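Local coordinates for alanine dehydrogenase/pyridine nucleotide transhydrogenase (Mycobacterium smegmatis str. MC2 155, PDB 3P2Y), which probably transfers hydride between NADH and NADP as the alpha-1 part of a proton-pumping transhydrogenase, in a family shared with alanine dehydrogenases, at residues A288-Q293 with I318-V323; R36-V41 with H338-Y343; Q229-G234 with Q257-A262; S136-S141 with D366-A371; R278-L283 with G306-L311. One frame throughout, in Å; residues are numbered along the deposited sequence.

Interaction 1 (A288-Q293 with I318-V323)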
# COMPACT_ATOMS: atom_id res chain seq x y z
N ALA A 288 12.34 -15.44 16.21
CA ALA A 288 10.96 -14.93 16.20
C ALA A 288 10.48 -14.74 14.77
O ALA A 288 9.42 -15.25 14.40
CB ALA A 288 10.86 -13.61 16.97
N ALA A 289 11.29 -14.07 13.95
CA ALA A 289 10.94 -13.79 12.56
C ALA A 289 10.80 -15.09 11.78
O ALA A 289 9.84 -15.28 11.04
CB ALA A 289 11.97 -12.88 11.89
N THR A 290 11.76 -16.00 11.98
CA THR A 290 11.81 -17.29 11.29
C THR A 290 10.62 -18.18 11.63
O THR A 290 10.18 -18.99 10.80
CB THR A 290 13.14 -18.02 11.65
OG1 THR A 290 14.22 -17.19 11.24
CG2 THR A 290 13.26 -19.36 10.97
N GLY A 291 10.11 -18.02 12.85
CA GLY A 291 8.97 -18.79 13.36
C GLY A 291 7.61 -18.31 12.85
O GLY A 291 6.60 -18.98 13.06
N MET A 292 7.58 -17.14 12.20
CA MET A 292 6.33 -16.63 11.60
C MET A 292 5.95 -17.46 10.37
O MET A 292 6.80 -18.11 9.73
CB MET A 292 6.47 -15.14 11.24
CG MET A 292 6.69 -14.24 12.47
SD MET A 292 7.22 -12.55 12.08
CE MET A 292 5.78 -11.91 11.21
N GLN A 293 4.66 -17.48 10.05
CA GLN A 293 4.18 -18.25 8.91
C GLN A 293 4.69 -17.64 7.61
O GLN A 293 4.86 -16.43 7.53
CB GLN A 293 2.64 -18.31 8.90
CG GLN A 293 2.06 -19.24 9.98
CD GLN A 293 2.51 -20.70 9.83
OE1 GLN A 293 2.35 -21.31 8.76
NE2 GLN A 293 3.08 -21.26 10.89
N ILE A 318 13.57 -7.71 2.17
CA ILE A 318 14.17 -9.03 1.93
C ILE A 318 13.24 -10.13 2.40
O ILE A 318 12.27 -9.87 3.12
CB ILE A 318 15.57 -9.16 2.60
CG1 ILE A 318 15.54 -8.94 4.13
CG2 ILE A 318 16.57 -8.19 1.92
CD1 ILE A 318 15.33 -10.24 4.94
N VAL A 319 13.53 -11.36 2.00
CA VAL A 319 12.74 -12.50 2.46
C VAL A 319 13.66 -13.46 3.20
O VAL A 319 14.77 -13.77 2.71
CB VAL A 319 11.98 -13.20 1.27
CG1 VAL A 319 11.26 -14.47 1.76
CG2 VAL A 319 10.95 -12.25 0.61
N HIS A 320 13.22 -13.91 4.36
CA HIS A 320 13.99 -14.84 5.17
C HIS A 320 13.08 -16.01 5.59
O HIS A 320 12.13 -15.81 6.33
CB HIS A 320 14.59 -14.10 6.38
CG HIS A 320 15.51 -14.93 7.20
ND1 HIS A 320 16.86 -15.05 6.93
CD2 HIS A 320 15.28 -15.69 8.30
CE1 HIS A 320 17.42 -15.85 7.82
NE2 HIS A 320 16.49 -16.26 8.66
N HIS A 321 13.38 -17.22 5.09
CA HIS A 321 12.55 -18.39 5.36
C HIS A 321 11.06 -18.09 5.11
O HIS A 321 10.18 -18.41 5.92
CB HIS A 321 12.83 -18.93 6.76
CG HIS A 321 14.21 -19.51 6.90
ND1 HIS A 321 15.29 -18.78 7.34
CD2 HIS A 321 14.69 -20.75 6.60
CE1 HIS A 321 16.37 -19.54 7.33
NE2 HIS A 321 16.03 -20.74 6.89
N GLY A 322 10.78 -17.47 3.96
CA GLY A 322 9.39 -17.16 3.55
C GLY A 322 8.76 -15.98 4.26
O GLY A 322 7.59 -15.67 4.02
N VAL A 323 9.53 -15.30 5.11
CA VAL A 323 8.99 -14.14 5.89
C VAL A 323 9.59 -12.86 5.35
O VAL A 323 10.82 -12.73 5.21
CB VAL A 323 9.28 -14.29 7.41
CG1 VAL A 323 8.77 -13.07 8.19
CG2 VAL A 323 8.62 -15.57 7.98
O HOH W 1 7.98 -19.26 7.35
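Thr290 and His321 lie 6.1 Å apart at their CA atoms, and Met292 and Val323 6.8 Å, so the last part of the helix that begins at Ala286 and the residues after it rest against the type I' turn of a beta hairpin, His320 to Val323. That turn is closed by a pair of backbone hydrogen bonds between His320 and Val323.

Val323 is the main apolar side chain of the contact. Its CG2 branch, anti to the carbonyl carbon and beside the backbone N, reaches in among carbonyl groups at and just beyond the helix: it lies 3.3 Å from Ala289 O and 3.6 Å from Met292 O. The same methyl meets Met292 CB at 3.9 Å. Ala289 O is not left to this methyl alone, since it accepts the backbone N-H of Met292.

Further out, Thr290 OG1 comes to the edge of the His320 ring, near its plane and 3.5 Å from CD2, while its hydrogen-bond partner is Ala286 O, one turn back in its own helix. The methyl CG2, anti to the backbone N (chi1 -60° for OG1), meets the His321 ring obliquely in one of that residue's two conformers.

No direct hydrogen bond joins the two segments, but one water lies within hydrogen-bonding distance of both, 2.9 Å from Met292 O and 2.8 Å from His321 O. Met292 O thus both borders the Val323 methyl and shares a water with the turn. The two segments meet through packing and this water, while Gly322 is bonded through its backbone to Gly295.

Interaction 2 (R36-V41 with H338-Y343)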
# COMPACT_ATOMS: atom_id res chain seq x y z
N ARG A 36 10.85 14.07 -0.13
CA ARG A 36 9.81 14.74 -0.91
C ARG A 36 9.06 15.82 -0.14
O ARG A 36 8.25 16.53 -0.73
CB ARG A 36 8.76 13.72 -1.43
CG ARG A 36 9.39 12.72 -2.42
CD ARG A 36 8.38 11.61 -2.79
NE ARG A 36 7.18 12.17 -3.44
CZ ARG A 36 6.00 11.55 -3.56
NH1 ARG A 36 5.82 10.32 -3.08
NH2 ARG A 36 5.00 12.17 -4.16
N ARG A 37 9.31 15.95 1.16
CA ARG A 37 8.62 16.96 1.96
C ARG A 37 9.23 18.34 1.66
O ARG A 37 10.36 18.45 1.11
CB ARG A 37 8.71 16.66 3.47
CG ARG A 37 7.94 15.37 3.88
CD ARG A 37 8.27 14.95 5.31
NE ARG A 37 9.66 14.53 5.41
CZ ARG A 37 10.28 14.25 6.55
NH1 ARG A 37 9.62 14.36 7.71
NH2 ARG A 37 11.57 13.89 6.54
N VAL A 38 8.48 19.35 2.06
CA VAL A 38 8.88 20.77 1.97
C VAL A 38 8.40 21.45 3.25
O VAL A 38 7.35 21.10 3.78
CB VAL A 38 8.23 21.44 0.68
CG1 VAL A 38 6.69 21.37 0.72
CG2 VAL A 38 8.71 22.90 0.52
N ALA A 39 9.17 22.40 3.80
CA ALA A 39 8.87 22.87 5.17
C ALA A 39 7.59 23.67 5.29
O ALA A 39 6.95 23.61 6.32
CB ALA A 39 10.05 23.67 5.77
N LEU A 40 7.23 24.42 4.24
CA LEU A 40 5.92 25.07 4.21
C LEU A 40 5.18 24.67 2.95
O LEU A 40 5.79 24.57 1.88
CB LEU A 40 6.05 26.61 4.23
CG LEU A 40 6.76 27.26 5.43
CD1 LEU A 40 6.72 28.78 5.24
CD2 LEU A 40 6.08 26.85 6.78
N VAL A 41 3.87 24.43 3.09
CA VAL A 41 3.00 24.15 1.95
C VAL A 41 2.27 25.43 1.58
O VAL A 41 2.14 26.33 2.42
CB VAL A 41 1.94 23.03 2.27
CG1 VAL A 41 2.66 21.69 2.54
CG2 VAL A 41 1.05 23.42 3.45
N HIS A 338 0.46 15.78 3.04
CA HIS A 338 0.02 15.91 4.45
C HIS A 338 1.16 15.87 5.46
O HIS A 338 1.08 16.56 6.47
CB HIS A 338 -1.10 14.92 4.81
CG HIS A 338 -2.46 15.37 4.38
ND1 HIS A 338 -3.51 14.49 4.24
CD2 HIS A 338 -2.95 16.59 4.06
CE1 HIS A 338 -4.59 15.15 3.86
NE2 HIS A 338 -4.28 16.43 3.75
N ALA A 339 2.24 15.12 5.19
CA ALA A 339 3.40 15.19 6.10
C ALA A 339 3.91 16.65 6.13
O ALA A 339 4.17 17.19 7.22
CB ALA A 339 4.52 14.21 5.65
N SER A 340 4.02 17.29 4.97
CA SER A 340 4.54 18.67 4.95
C SER A 340 3.58 19.66 5.54
O SER A 340 4.01 20.64 6.14
CB SER A 340 4.88 19.15 3.53
OG SER A 340 5.82 18.27 2.95
N GLU A 341 2.28 19.46 5.33
CA GLU A 341 1.30 20.42 5.88
C GLU A 341 1.31 20.40 7.39
O GLU A 341 1.32 21.46 8.01
CB GLU A 341 -0.10 20.12 5.35
CG GLU A 341 -1.17 21.08 5.86
CD GLU A 341 -2.56 20.70 5.34
OE1 GLU A 341 -2.68 20.39 4.15
OE2 GLU A 341 -3.54 20.70 6.13
N LEU A 342 1.31 19.21 7.99
CA LEU A 342 1.34 19.11 9.44
C LEU A 342 2.64 19.70 10.00
O LEU A 342 2.60 20.45 10.98
CB LEU A 342 1.20 17.65 9.87
CG LEU A 342 -0.18 17.08 9.50
CD1 LEU A 342 -0.18 15.59 9.83
CD2 LEU A 342 -1.32 17.78 10.22
N TYR A 343 3.77 19.35 9.36
CA TYR A 343 5.09 19.87 9.71
C TYR A 343 5.12 21.40 9.60
O TYR A 343 5.67 22.10 10.47
CB TYR A 343 6.19 19.27 8.80
CG TYR A 343 7.57 19.73 9.18
CD1 TYR A 343 8.22 20.72 8.43
CD2 TYR A 343 8.25 19.16 10.28
CE1 TYR A 343 9.53 21.16 8.80
CE2 TYR A 343 9.52 19.61 10.66
CZ TYR A 343 10.15 20.60 9.89
OH TYR A 343 11.41 20.99 10.20
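Arg37 meets two successive residues of the helix that starts at Pro336, and its side chain can be followed outward along them. CB lies 3.3 Å from Ser340 OG. CG, set anti to the carbonyl carbon (chi1 -66°), is still near that hydroxyl but already approaches the Ala339 methyl, and CD rests on Ala339 CB at 3.8 Å. There the chain bends and the guanidinium leaves the helix: NE pairs with Glu35 in a salt bridge, and NH1 bonds to Gln152.

Ser340 is the polar centre of the contact. Its OG accepts the backbone N-H of Val38 at 3.0 Å, with a nearly straight angle of 165° at the hydrogen, and is also bonded to Pro336 O within its own helix. Its CB is packed 3.5 Å from CG1 of Val41, the N-cap residue of helix 42-50, whose CG2 lies across the CB and CG of Glu341.

Towards the other end, the Ala39 methyl touches Tyr343 CE1 at 4.0 Å, and Ala39 O comes to the edge of that ring, near its plane. The phenol OH bonds to Lys90 O.

All touching residues are buried, and the contact joins a loop of the N-terminal domain to the helix 336-354. One serine hydroxyl thus satisfies a buried loop amide, whereas Ala39 O, enclosed beside a tyrosine ring edge, has no hydrogen-bond partner in the model.

Interaction 3 (Q229-G234 with Q257-A262)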
# COMPACT_ATOMS: atom_id res chain seq x y z
N GLN A 229 -5.81 -5.42 21.52
CA GLN A 229 -5.47 -6.18 22.73
C GLN A 229 -4.13 -5.71 23.26
O GLN A 229 -3.22 -5.43 22.50
CB GLN A 229 -5.36 -7.68 22.41
CG GLN A 229 -6.67 -8.35 21.99
CD GLN A 229 -6.58 -9.86 22.08
OE1 GLN A 229 -6.37 -10.42 23.15
NE2 GLN A 229 -6.74 -10.54 20.95
N TRP A 230 -4.01 -5.64 24.58
CA TRP A 230 -2.75 -5.32 25.23
C TRP A 230 -2.01 -6.62 25.52
O TRP A 230 -2.51 -7.49 26.25
CB TRP A 230 -3.04 -4.57 26.53
CG TRP A 230 -1.84 -4.30 27.45
CD1 TRP A 230 -1.67 -4.78 28.75
CD2 TRP A 230 -0.74 -3.44 27.20
NE1 TRP A 230 -0.51 -4.27 29.29
CE2 TRP A 230 0.09 -3.45 28.36
CE3 TRP A 230 -0.35 -2.64 26.09
CZ2 TRP A 230 1.28 -2.70 28.44
CZ3 TRP A 230 0.85 -1.90 26.18
CH2 TRP A 230 1.64 -1.92 27.37
N LEU A 231 -0.83 -6.78 24.92
CA LEU A 231 -0.03 -7.99 25.12
C LEU A 231 0.62 -7.97 26.52
O LEU A 231 1.42 -7.08 26.84
CB LEU A 231 1.06 -8.12 24.04
CG LEU A 231 1.98 -9.36 24.05
CD1 LEU A 231 1.16 -10.62 23.88
CD2 LEU A 231 3.04 -9.26 22.94
N ASP A 232 0.25 -8.95 27.33
CA ASP A 232 0.88 -9.13 28.63
C ASP A 232 1.70 -10.42 28.57
O ASP A 232 1.22 -11.46 28.10
CB ASP A 232 -0.14 -9.17 29.76
CG ASP A 232 0.51 -9.47 31.10
OD1 ASP A 232 1.09 -8.54 31.72
OD2 ASP A 232 0.45 -10.65 31.52
N LEU A 233 2.95 -10.33 28.99
CA LEU A 233 3.86 -11.43 28.77
C LEU A 233 3.80 -12.50 29.88
O LEU A 233 3.89 -13.71 29.59
CB LEU A 233 5.27 -10.91 28.46
CG LEU A 233 5.32 -10.13 27.13
CD1 LEU A 233 6.67 -9.50 26.87
CD2 LEU A 233 4.91 -11.01 25.95
N GLY A 234 3.58 -12.07 31.12
CA GLY A 234 3.40 -13.00 32.24
C GLY A 234 4.10 -12.57 33.52
O GLY A 234 4.28 -11.38 33.77
N GLN A 257 11.48 -14.89 25.82
CA GLN A 257 10.99 -16.08 25.14
C GLN A 257 9.49 -15.99 24.90
O GLN A 257 9.01 -16.43 23.86
CB GLN A 257 11.34 -17.36 25.92
CG GLN A 257 10.96 -18.65 25.19
CD GLN A 257 11.77 -18.89 23.92
OE1 GLN A 257 13.01 -18.84 23.94
NE2 GLN A 257 11.08 -19.14 22.82
N ALA A 258 8.75 -15.42 25.85
CA ALA A 258 7.32 -15.22 25.67
C ALA A 258 7.04 -14.22 24.53
O ALA A 258 6.12 -14.44 23.74
CB ALA A 258 6.65 -14.75 26.98
N LEU A 259 7.82 -13.15 24.47
CA LEU A 259 7.70 -12.18 23.35
C LEU A 259 8.02 -12.87 22.01
O LEU A 259 7.27 -12.76 21.05
CB LEU A 259 8.59 -10.96 23.56
CG LEU A 259 8.56 -9.88 22.46
CD1 LEU A 259 7.10 -9.44 22.17
CD2 LEU A 259 9.44 -8.69 22.80
N GLU A 260 9.13 -13.61 21.98
CA GLU A 260 9.50 -14.35 20.77
C GLU A 260 8.36 -15.27 20.30
O GLU A 260 8.01 -15.27 19.13
CB GLU A 260 10.81 -15.15 21.03
CG GLU A 260 11.36 -15.86 19.81
CD GLU A 260 12.71 -16.51 20.09
OE1 GLU A 260 13.73 -15.78 20.17
OE2 GLU A 260 12.72 -17.75 20.25
N ASP A 261 7.78 -16.04 21.22
CA ASP A 261 6.67 -16.95 20.89
C ASP A 261 5.44 -16.19 20.39
O ASP A 261 4.78 -16.63 19.44
CB ASP A 261 6.24 -17.77 22.11
CG ASP A 261 7.29 -18.79 22.54
OD1 ASP A 261 8.25 -19.06 21.77
OD2 ASP A 261 7.16 -19.31 23.68
N ALA A 262 5.14 -15.08 21.05
CA ALA A 262 3.97 -14.31 20.65
C ALA A 262 4.13 -13.83 19.20
O ALA A 262 3.19 -13.96 18.42
CB ALA A 262 3.74 -13.17 21.58
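Leu233 and Leu259 make the closer half of a contact without hydrogen bonds, built mostly by apolar side chains. The Leu233 side chain, with CG beside its own backbone N (chi1 -66°), sets both methyls against Leu259: CD2 lies 3.9 Å from Leu259 N, and CD1 meets Leu259 CB at 4.1 Å. Ala258 completes this end, its methyl 3.9 Å from Leu233 O.

Leu231 approaches more sparsely, through a single methyl. Its CD2 touches Leu259 CD1 at 4.1 Å and Ala262 CB at 4.2 Å, and the two leucine side chains cross at about a right angle. None of the touching residues is fully buried. Polar groups gather on another part of the helix, where Gln257 NE2 donates to Asp261 OD1 at 3.0 Å, reaching that oxygen from above the carboxylate plane.

Towards the core, Leu231 also packs on Leu188 and Tyr213, and Leu259 on Leu190. In this way the residues after strand 229-230 meet helix 249-263 beside strands 186-190 and 209-213 of the Rossmann-like domain, while Glu260 of the same helix turns to helix 286-290.

Interaction 4 (S136-S141 with D366-A371)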
# COMPACT_ATOMS: atom_id res chain seq x y z
N SER A 136 13.89 19.06 19.60
CA SER A 136 14.14 19.55 20.97
C SER A 136 12.99 20.38 21.53
O SER A 136 13.11 20.92 22.65
CB SER A 136 15.46 20.33 21.05
OG SER A 136 16.56 19.45 20.75
N ILE A 137 11.87 20.46 20.80
CA ILE A 137 10.65 21.08 21.31
C ILE A 137 10.24 20.26 22.55
O ILE A 137 10.11 19.05 22.48
CB ILE A 137 9.49 21.05 20.26
CG1 ILE A 137 9.85 21.91 19.02
CG2 ILE A 137 8.15 21.55 20.87
CD1 ILE A 137 9.86 23.39 19.28
N PRO A 138 10.09 20.93 23.70
CA PRO A 138 9.82 20.14 24.91
C PRO A 138 8.41 19.57 24.89
O PRO A 138 7.50 20.16 24.26
CB PRO A 138 10.03 21.14 26.06
CG PRO A 138 9.93 22.49 25.45
CD PRO A 138 10.33 22.35 24.00
N ARG A 139 8.23 18.43 25.57
CA ARG A 139 6.94 17.76 25.60
C ARG A 139 6.10 18.36 26.72
O ARG A 139 5.92 17.76 27.77
CB ARG A 139 7.12 16.26 25.82
N ILE A 140 5.62 19.57 26.47
CA ILE A 140 4.80 20.34 27.42
C ILE A 140 3.52 20.80 26.72
O ILE A 140 3.46 20.87 25.48
CB ILE A 140 5.57 21.54 28.03
CG1 ILE A 140 5.90 22.60 26.95
CG2 ILE A 140 6.84 21.07 28.81
CD1 ILE A 140 6.54 23.88 27.52
N SER A 141 2.51 21.13 27.53
CA SER A 141 1.17 21.50 27.03
C SER A 141 1.21 22.60 25.97
O SER A 141 0.58 22.50 24.91
CB SER A 141 0.28 21.93 28.21
OG SER A 141 -1.09 22.02 27.83
N ASP A 366 11.22 32.05 27.69
CA ASP A 366 10.19 31.10 27.32
C ASP A 366 10.87 29.73 27.17
O ASP A 366 11.77 29.56 26.34
CB ASP A 366 9.54 31.54 26.02
CG ASP A 366 8.43 30.59 25.55
OD1 ASP A 366 8.58 29.36 25.72
OD2 ASP A 366 7.42 31.10 24.99
N GLU A 367 10.41 28.78 27.99
CA GLU A 367 10.94 27.42 28.08
C GLU A 367 11.07 26.69 26.73
O GLU A 367 11.98 25.91 26.50
CB GLU A 367 10.05 26.62 29.03
CG GLU A 367 8.53 26.71 28.70
CD GLU A 367 7.75 27.79 29.47
OE1 GLU A 367 6.51 27.61 29.55
OE2 GLU A 367 8.34 28.79 29.97
N ILE A 368 10.12 26.95 25.83
CA ILE A 368 10.10 26.28 24.52
C ILE A 368 11.25 26.80 23.67
O ILE A 368 11.95 26.02 23.01
CB ILE A 368 8.74 26.50 23.78
CG1 ILE A 368 7.60 25.81 24.53
CG2 ILE A 368 8.83 26.02 22.31
CD1 ILE A 368 6.20 26.10 23.99
N VAL A 369 11.42 28.12 23.69
CA VAL A 369 12.46 28.80 22.95
C VAL A 369 13.85 28.40 23.49
O VAL A 369 14.75 28.05 22.72
CB VAL A 369 12.23 30.35 23.02
CG1 VAL A 369 13.40 31.12 22.35
CG2 VAL A 369 10.85 30.73 22.41
N ALA A 370 14.02 28.45 24.81
CA ALA A 370 15.29 28.07 25.42
C ALA A 370 15.65 26.59 25.20
O ALA A 370 16.81 26.28 24.88
CB ALA A 370 15.28 28.41 26.92
N ALA A 371 14.67 25.70 25.35
CA ALA A 371 14.91 24.25 25.23
C ALA A 371 15.22 23.82 23.79
O ALA A 371 16.03 22.92 23.57
CB ALA A 371 13.73 23.44 25.77
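Pro138 presses the outer carbons of its ring against the first turn of a helix, in a contact between segments more than 220 residues apart that no hydrogen bond crosses. CG lies 3.9 Å from both Ile368 CA and Ala371 CB, and CD is almost as near to the same two atoms, so the ring touches the backbone of one residue and the methyl of another three residues further along.

The two isoleucines beside it address different branches of Ile368. Ile140 extends its CD1 to Ile368 CG1 at 3.7 Å, and in one of the two conformers of Glu367 the same methyl touches that residue's CG at an equal distance. Its CG1 stands between the backbone N and the carbonyl carbon (chi1 66°), and the remainder of the chain is extended, which carries the terminal methyl to the helix. Ile137 starts out directed away, but its CD1 returns to meet Ile368 CG2 at 4.1 Å. At the far end Ser136 CB lies by Ala371 O.

The polar start of the helix is held both from within and from the loop side. Internally, Asp366 OD1 accepts the N-H of Ile368 at 2.9 Å, nearly in line with its C-O bond. Arg142, just after the loop segment, links across by salt bridges to Asp366 OD2 and, in one conformer, to Glu367 OE1. Ile368 also packs on Leu350 and Leu353, its side chain about 12 Å from the bound calcium ion.

An aspartate N-cap thus opens the C-terminal helix 367-372, which docks on the loop between strand 130-133 and helix 148-167 of the N-terminal domain.

Interaction 5 (R278-L283 with G306-L311)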
# COMPACT_ATOMS: atom_id res chain seq x y z
N ARG A 278 20.78 6.48 20.30
CA ARG A 278 21.27 5.18 20.62
C ARG A 278 20.74 4.16 19.59
O ARG A 278 19.86 4.48 18.87
CB ARG A 278 20.86 4.81 22.04
CG ARG A 278 21.39 5.75 23.09
CD ARG A 278 22.89 5.72 23.13
NE ARG A 278 23.38 4.39 23.48
CZ ARG A 278 24.53 3.85 23.08
NH1 ARG A 278 25.36 4.51 22.31
NH2 ARG A 278 24.83 2.64 23.45
N PRO A 279 21.33 2.98 19.54
CA PRO A 279 20.81 1.91 18.69
C PRO A 279 19.34 1.61 19.01
O PRO A 279 18.92 1.74 20.10
CB PRO A 279 21.65 0.73 19.10
CG PRO A 279 22.91 1.34 19.53
CD PRO A 279 22.56 2.57 20.20
N ALA A 280 18.61 1.17 18.02
CA ALA A 280 17.25 0.72 18.24
C ALA A 280 17.24 -0.52 19.14
O ALA A 280 18.10 -1.41 18.98
CB ALA A 280 16.60 0.41 16.90
N PRO A 281 16.28 -0.60 20.07
CA PRO A 281 16.10 -1.81 20.88
C PRO A 281 15.78 -3.03 20.01
O PRO A 281 14.91 -2.96 19.13
CB PRO A 281 14.85 -1.48 21.72
CG PRO A 281 14.73 -0.00 21.69
CD PRO A 281 15.29 0.45 20.40
N ARG A 282 16.46 -4.15 20.29
CA ARG A 282 16.15 -5.42 19.62
C ARG A 282 14.87 -6.04 20.17
O ARG A 282 14.80 -6.40 21.34
CB ARG A 282 17.35 -6.38 19.75
CG ARG A 282 17.18 -7.71 19.05
CD ARG A 282 17.19 -7.59 17.50
NE ARG A 282 18.37 -6.93 16.95
CZ ARG A 282 19.60 -7.46 16.88
NH1 ARG A 282 19.84 -8.69 17.36
NH2 ARG A 282 20.59 -6.76 16.34
N LEU A 283 13.84 -6.15 19.34
CA LEU A 283 12.55 -6.69 19.77
C LEU A 283 12.15 -7.96 19.05
O LEU A 283 11.31 -8.72 19.56
CB LEU A 283 11.45 -5.64 19.58
CG LEU A 283 11.61 -4.27 20.27
CD1 LEU A 283 10.59 -3.29 19.69
CD2 LEU A 283 11.43 -4.41 21.76
N GLY A 306 19.69 0.79 13.29
CA GLY A 306 20.06 -0.61 13.41
C GLY A 306 18.91 -1.60 13.26
O GLY A 306 19.16 -2.79 13.00
N GLY A 307 17.68 -1.12 13.38
CA GLY A 307 16.48 -1.98 13.27
C GLY A 307 16.10 -2.68 14.57
O GLY A 307 16.97 -3.09 15.34
N ASN A 308 14.80 -2.85 14.79
CA ASN A 308 14.30 -3.62 15.93
C ASN A 308 14.42 -5.11 15.65
O ASN A 308 14.29 -5.92 16.58
CB ASN A 308 12.82 -3.31 16.20
CG ASN A 308 12.57 -1.83 16.50
OD1 ASN A 308 11.73 -1.18 15.86
ND2 ASN A 308 13.31 -1.27 17.45
N CYS A 309 14.61 -5.45 14.37
CA CYS A 309 14.67 -6.86 13.96
C CYS A 309 16.10 -7.20 13.60
O CYS A 309 16.74 -6.50 12.82
CB CYS A 309 13.73 -7.16 12.79
SG CYS A 309 13.72 -8.90 12.26
N GLU A 310 16.58 -8.30 14.16
CA GLU A 310 17.94 -8.80 13.90
C GLU A 310 18.24 -9.01 12.40
O GLU A 310 19.39 -8.85 11.96
CB GLU A 310 18.13 -10.10 14.71
CG GLU A 310 19.45 -10.84 14.52
CD GLU A 310 19.57 -12.08 15.44
OE1 GLU A 310 18.61 -12.39 16.21
OE2 GLU A 310 20.63 -12.74 15.37
N LEU A 311 17.23 -9.36 11.62
CA LEU A 311 17.44 -9.69 10.21
C LEU A 311 17.21 -8.48 9.29
O LEU A 311 17.33 -8.59 8.07
CB LEU A 311 16.55 -10.87 9.82
CG LEU A 311 16.82 -12.16 10.60
CD1 LEU A 311 15.71 -13.18 10.38
CD2 LEU A 311 18.20 -12.74 10.21
O HOH W 2 19.39 -2.16 16.68
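Arg282 and Asn308 bring together two loops of the Rossmann-like domain, one following strand 268-271 and the other following strand 297-300, neighbouring parallel strands of its sheet.

Direct hydrogen bonds come first. Asn308 uses its side-chain amide and its backbone oxygen on two residues of the other loop, Pro281 and Leu283: ND2 donates to Pro281 O at 2.9 Å, close to straight (167°), with the oxygen near the amide plane and the nitrogen in the carbonyl plane. Leu283 N donates to Asn308 O at 2.8 Å, onto a lone pair. Outside partners fix the amide further, Thr271 through OD1 and Ala273 O through ND2, so its flip is determined. One water also bridges the loops, donating to Ala280 O and Gly307 O.

Van der Waals contacts flank these bonds. The Ala280 methyl lies 3.7 Å from Asn308 ND2, and Leu283 CD1 lies alongside the amide, 4.0 Å from CG. Just before the asparagine, Gly306 and Gly307 both have positive phi values.

Charge plays a looser part. Arg282 points away at first, then bends at chi2 and chi3 (69° and 55°) and folds back over Glu310. The carboxylate is bonded through OE1 to Ala286 N, and it is near the guanidinium only as an opposite charge, with no N-H directed at it. What touches is carbon: Glu310 CB lies over one face of the guanidinium, 3.5 Å from Arg282 NH1.

From the N terminus, segment 36-41 opens first and closes on 338-343 in interaction 2, a long loop that holds interactions 1, 3 and 5. Segment 136-141 opens within it but pairs with 366-371, beyond its end, so interactions 2 and 4 cross; both tie the N-terminal domain to the C-terminal part of the chain. Interaction 3 closes a short loop before interactions 5 and 1 begin, and these two cross, their segments alternating. Within the Rossmann-like domain the three touch: interactions 1 and 5 through Leu311, 3 and 5 through Leu259 on Leu283, and 1 and 3 through Glu260 on Ala288. Interaction 1 lies about 36 Å from interaction 2, centre to centre.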